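Local coordinates for mannose-specific lectin 2 chain 1 (Colocasia esculenta, PDB 5T1X), which binds mannose as a GNA-related lectin and agglutinates rabbit erythrocytes, acting as a heterotetramer built from two copies each of chains 1 and 2, at residues L53-Y58 and Y83-H88. Sequence-based numbering, arbitrary orientation.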
ATOM      1  N   LEU A  53       5.816 -13.224 -10.311  1.00 18.96           N
ATOM      2  CA  LEU A  53       5.121 -11.956 -10.503  1.00 18.06           C
ATOM      3  C   LEU A  53       6.025 -10.825 -10.062  1.00 20.60           C
ATOM      4  O   LEU A  53       6.608 -10.887  -8.979  1.00 19.98           O
ATOM      5  CB  LEU A  53       3.790 -11.928  -9.712  1.00 16.82           C
ATOM      6  CG  LEU A  53       2.923 -10.667  -9.837  1.00 19.67           C
ATOM      7  CD1 LEU A  53       2.362 -10.492 -11.249  1.00 20.69           C
ATOM      8  CD2 LEU A  53       1.785 -10.698  -8.838  1.00 20.44           C
ATOM      9  N   THR A  54       6.167  -9.804 -10.916  1.00 18.14           N
ATOM     10  CA  THR A  54       6.965  -8.618 -10.617  1.00 17.71           C
ATOM     11  C   THR A  54       6.146  -7.367 -10.947  1.00 19.31           C
ATOM     12  O   THR A  54       5.096  -7.444 -11.598  1.00 17.74           O
ATOM     13  CB  THR A  54       8.321  -8.617 -11.358  1.00 25.30           C
ATOM     14  OG1 THR A  54       8.111  -8.767 -12.760  1.00 25.29           O
ATOM     15  CG2 THR A  54       9.303  -9.664 -10.816  1.00 26.61           C
ATOM     16  N   LEU A  55       6.623  -6.222 -10.478  1.00 15.78           N
ATOM     17  CA  LEU A  55       5.980  -4.937 -10.715  1.00 14.09           C
ATOM     18  C   LEU A  55       7.051  -3.987 -11.215  1.00 17.60           C
ATOM     19  O   LEU A  55       8.051  -3.786 -10.529  1.00 16.94           O
ATOM     20  CB  LEU A  55       5.303  -4.448  -9.420  1.00 13.21           C
ATOM     21  CG  LEU A  55       4.566  -3.098  -9.436  1.00 15.33           C
ATOM     22  CD1 LEU A  55       3.354  -3.132 -10.352  1.00 15.77           C
ATOM     23  CD2 LEU A  55       4.116  -2.734  -8.034  1.00 12.43           C
ATOM     24  N   THR A  56       6.891  -3.470 -12.437  1.00 15.85           N
ATOM     25  CA  THR A  56       7.894  -2.579 -13.041  1.00 15.78           C
ATOM     26  C   THR A  56       7.903  -1.201 -12.370  1.00 19.03           C
ATOM     27  O   THR A  56       6.991  -0.858 -11.611  1.00 17.59           O
ATOM     28  CB  THR A  56       7.689  -2.430 -14.562  1.00 21.08           C
ATOM     29  OG1 THR A  56       6.558  -1.601 -14.839  1.00 19.46           O
ATOM     30  CG2 THR A  56       7.564  -3.756 -15.275  1.00 19.79           C
ATOM     31  N   ASP A  57       8.945  -0.402 -12.688  1.00 16.91           N
ATOM     32  CA  ASP A  57       9.109   0.968 -12.193  1.00 17.28           C
ATOM     33  C   ASP A  57       8.090   1.910 -12.844  1.00 19.78           C
ATOM     34  O   ASP A  57       8.047   3.083 -12.491  1.00 18.77           O
ATOM     35  CB  ASP A  57      10.547   1.461 -12.441  1.00 19.88           C
ATOM     36  CG  ASP A  57      11.617   0.697 -11.677  1.00 31.18           C
ATOM     37  OD1 ASP A  57      11.280   0.062 -10.649  1.00 29.34           O
ATOM     38  OD2 ASP A  57      12.800   0.766 -12.084  1.00 36.89           O
ATOM     39  N   TYR A  58       7.239   1.387 -13.744  1.00 16.66           N
ATOM     40  CA  TYR A  58       6.167   2.142 -14.400  1.00 16.28           C
ATOM     41  C   TYR A  58       4.784   1.648 -13.920  1.00 19.33           C
ATOM     42  O   TYR A  58       3.752   2.104 -14.417  1.00 19.39           O
ATOM     43  CB  TYR A  58       6.300   2.069 -15.925  1.00 18.37           C
ATOM     44  CG  TYR A  58       7.615   2.631 -16.414  1.00 20.12           C
ATOM     45  CD1 TYR A  58       7.747   3.982 -16.724  1.00 21.58           C
ATOM     46  CD2 TYR A  58       8.736   1.815 -16.559  1.00 21.77           C
ATOM     47  CE1 TYR A  58       8.964   4.510 -17.155  1.00 22.35           C
ATOM     48  CE2 TYR A  58       9.960   2.335 -16.974  1.00 23.10           C
ATOM     49  CZ  TYR A  58      10.070   3.685 -17.266  1.00 30.30           C
ATOM     50  OH  TYR A  58      11.270   4.192 -17.699  1.00 30.96           O
ATOM     51  N   TYR A  83       6.000   1.944  -7.062  1.00 11.46           N
ATOM     52  CA  TYR A  83       4.601   1.527  -7.105  1.00 11.00           C
ATOM     53  C   TYR A  83       4.328   0.444  -6.080  1.00 13.70           C
ATOM     54  O   TYR A  83       5.260  -0.190  -5.577  1.00 12.71           O
ATOM     55  CB  TYR A  83       4.252   1.023  -8.522  1.00 10.67           C
ATOM     56  CG  TYR A  83       4.164   2.150  -9.529  1.00 11.67           C
ATOM     57  CD1 TYR A  83       2.937   2.690  -9.890  1.00 12.86           C
ATOM     58  CD2 TYR A  83       5.313   2.695 -10.100  1.00 12.35           C
ATOM     59  CE1 TYR A  83       2.851   3.765 -10.774  1.00 12.84           C
ATOM     60  CE2 TYR A  83       5.242   3.790 -10.962  1.00 13.63           C
ATOM     61  CZ  TYR A  83       4.005   4.320 -11.294  1.00 16.67           C
ATOM     62  OH  TYR A  83       3.903   5.392 -12.138  1.00 14.38           O
ATOM     63  N   ALA A  84       3.049   0.222  -5.794  1.00  9.78           N
ATOM     64  CA  ALA A  84       2.634  -0.827  -4.862  1.00  8.35           C
ATOM     65  C   ALA A  84       1.380  -1.525  -5.375  1.00 12.66           C
ATOM     66  O   ALA A  84       0.392  -0.852  -5.683  1.00 11.95           O
ATOM     67  CB  ALA A  84       2.381  -0.234  -3.479  1.00  8.90           C
ATOM     68  N   ALA A  85       1.425  -2.862  -5.484  1.00 10.96           N
ATOM     69  CA  ALA A  85       0.265  -3.686  -5.838  1.00 11.73           C
ATOM     70  C   ALA A  85      -0.275  -4.204  -4.522  1.00 13.67           C
ATOM     71  O   ALA A  85       0.451  -4.887  -3.802  1.00 12.42           O
ATOM     72  CB  ALA A  85       0.646  -4.819  -6.778  1.00 12.79           C
ATOM     73  N   VAL A  86      -1.490  -3.788  -4.152  1.00  9.96           N
ATOM     74  CA  VAL A  86      -2.066  -4.058  -2.831  1.00  9.18           C
ATOM     75  C   VAL A  86      -3.322  -4.893  -2.937  1.00 12.94           C
ATOM     76  O   VAL A  86      -4.184  -4.611  -3.769  1.00 11.99           O
ATOM     77  CB  VAL A  86      -2.364  -2.710  -2.108  1.00 12.83           C
ATOM     78  CG1 VAL A  86      -3.019  -2.925  -0.740  1.00 13.45           C
ATOM     79  CG2 VAL A  86      -1.098  -1.876  -1.960  1.00 12.53           C
ATOM     80  N   LEU A  87      -3.435  -5.905  -2.071  1.00 11.72           N
ATOM     81  CA  LEU A  87      -4.642  -6.715  -2.029  1.00 11.69           C
ATOM     82  C   LEU A  87      -5.609  -6.019  -1.051  1.00 14.90           C
ATOM     83  O   LEU A  87      -5.447  -6.082   0.174  1.00 13.52           O
ATOM     84  CB  LEU A  87      -4.344  -8.174  -1.655  1.00 12.67           C
ATOM     85  CG  LEU A  87      -5.532  -9.147  -1.620  1.00 19.31           C
ATOM     86  CD1 LEU A  87      -6.417  -9.029  -2.851  1.00 20.73           C
ATOM     87  CD2 LEU A  87      -5.051 -10.574  -1.473  1.00 23.50           C
ATOM     88  N   HIS A  88      -6.602  -5.321  -1.630  1.00 13.82           N
ATOM     89  CA  HIS A  88      -7.641  -4.590  -0.902  1.00 13.47           C
ATOM     90  C   HIS A  88      -8.528  -5.578  -0.128  1.00 16.08           C
ATOM     91  O   HIS A  88      -8.824  -6.654  -0.665  1.00 15.69           O
ATOM     92  CB  HIS A  88      -8.481  -3.772  -1.901  1.00 14.49           C
ATOM     93  CG  HIS A  88      -9.370  -2.745  -1.273  1.00 17.11           C
ATOM     94  ND1 HIS A  88     -10.568  -3.096  -0.674  1.00 18.91           N
ATOM     95  CD2 HIS A  88      -9.240  -1.397  -1.237  1.00 18.11           C
ATOM     96  CE1 HIS A  88     -11.105  -1.960  -0.254  1.00 18.69           C
ATOM     97  NE2 HIS A  88     -10.350  -0.910  -0.579  1.00 18.52           N
TER
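Two of the three antiparallel sheets that form the faces of the beta-prism II fold of this bulb-type (GNA-related) lectin domain meet in its interior here: strand 52-55 with the turn after it packs against Tyr-83 and the first residues of strand 84-88, with no hydrogen bond between the segments. Leu-55 carries the apolar part: its CG stands anti to the backbone N (chi1 180°), and the branch that does the touching is CD2, which lies 3.8 Å from CB of Tyr-83 and 4.2 Å from CB of Ala-85. The same methyl also sits against backbone, 3.7 Å from the N of Ala-85. Leu-6 and Val-95 of the facing sheet and Leu-61 of its own sheet also pack on Leu-55.

Past the strand end the chain turns across one face of the Tyr-83 ring. Thr-56 shapes that turn as an ST turn, its OG1 accepting from the N of Tyr-58 at 3.3 Å and also hydrogen-bonded to the N of Glu-60. The hydroxyl of Tyr-83 is hydrogen-bonded to the O of Val-79. Backbone meets the ring: Tyr-58 C lies over one face, displaced toward the rim, while Asp-57 O approaches obliquely, 3.3 Å from CE2 of Tyr-83.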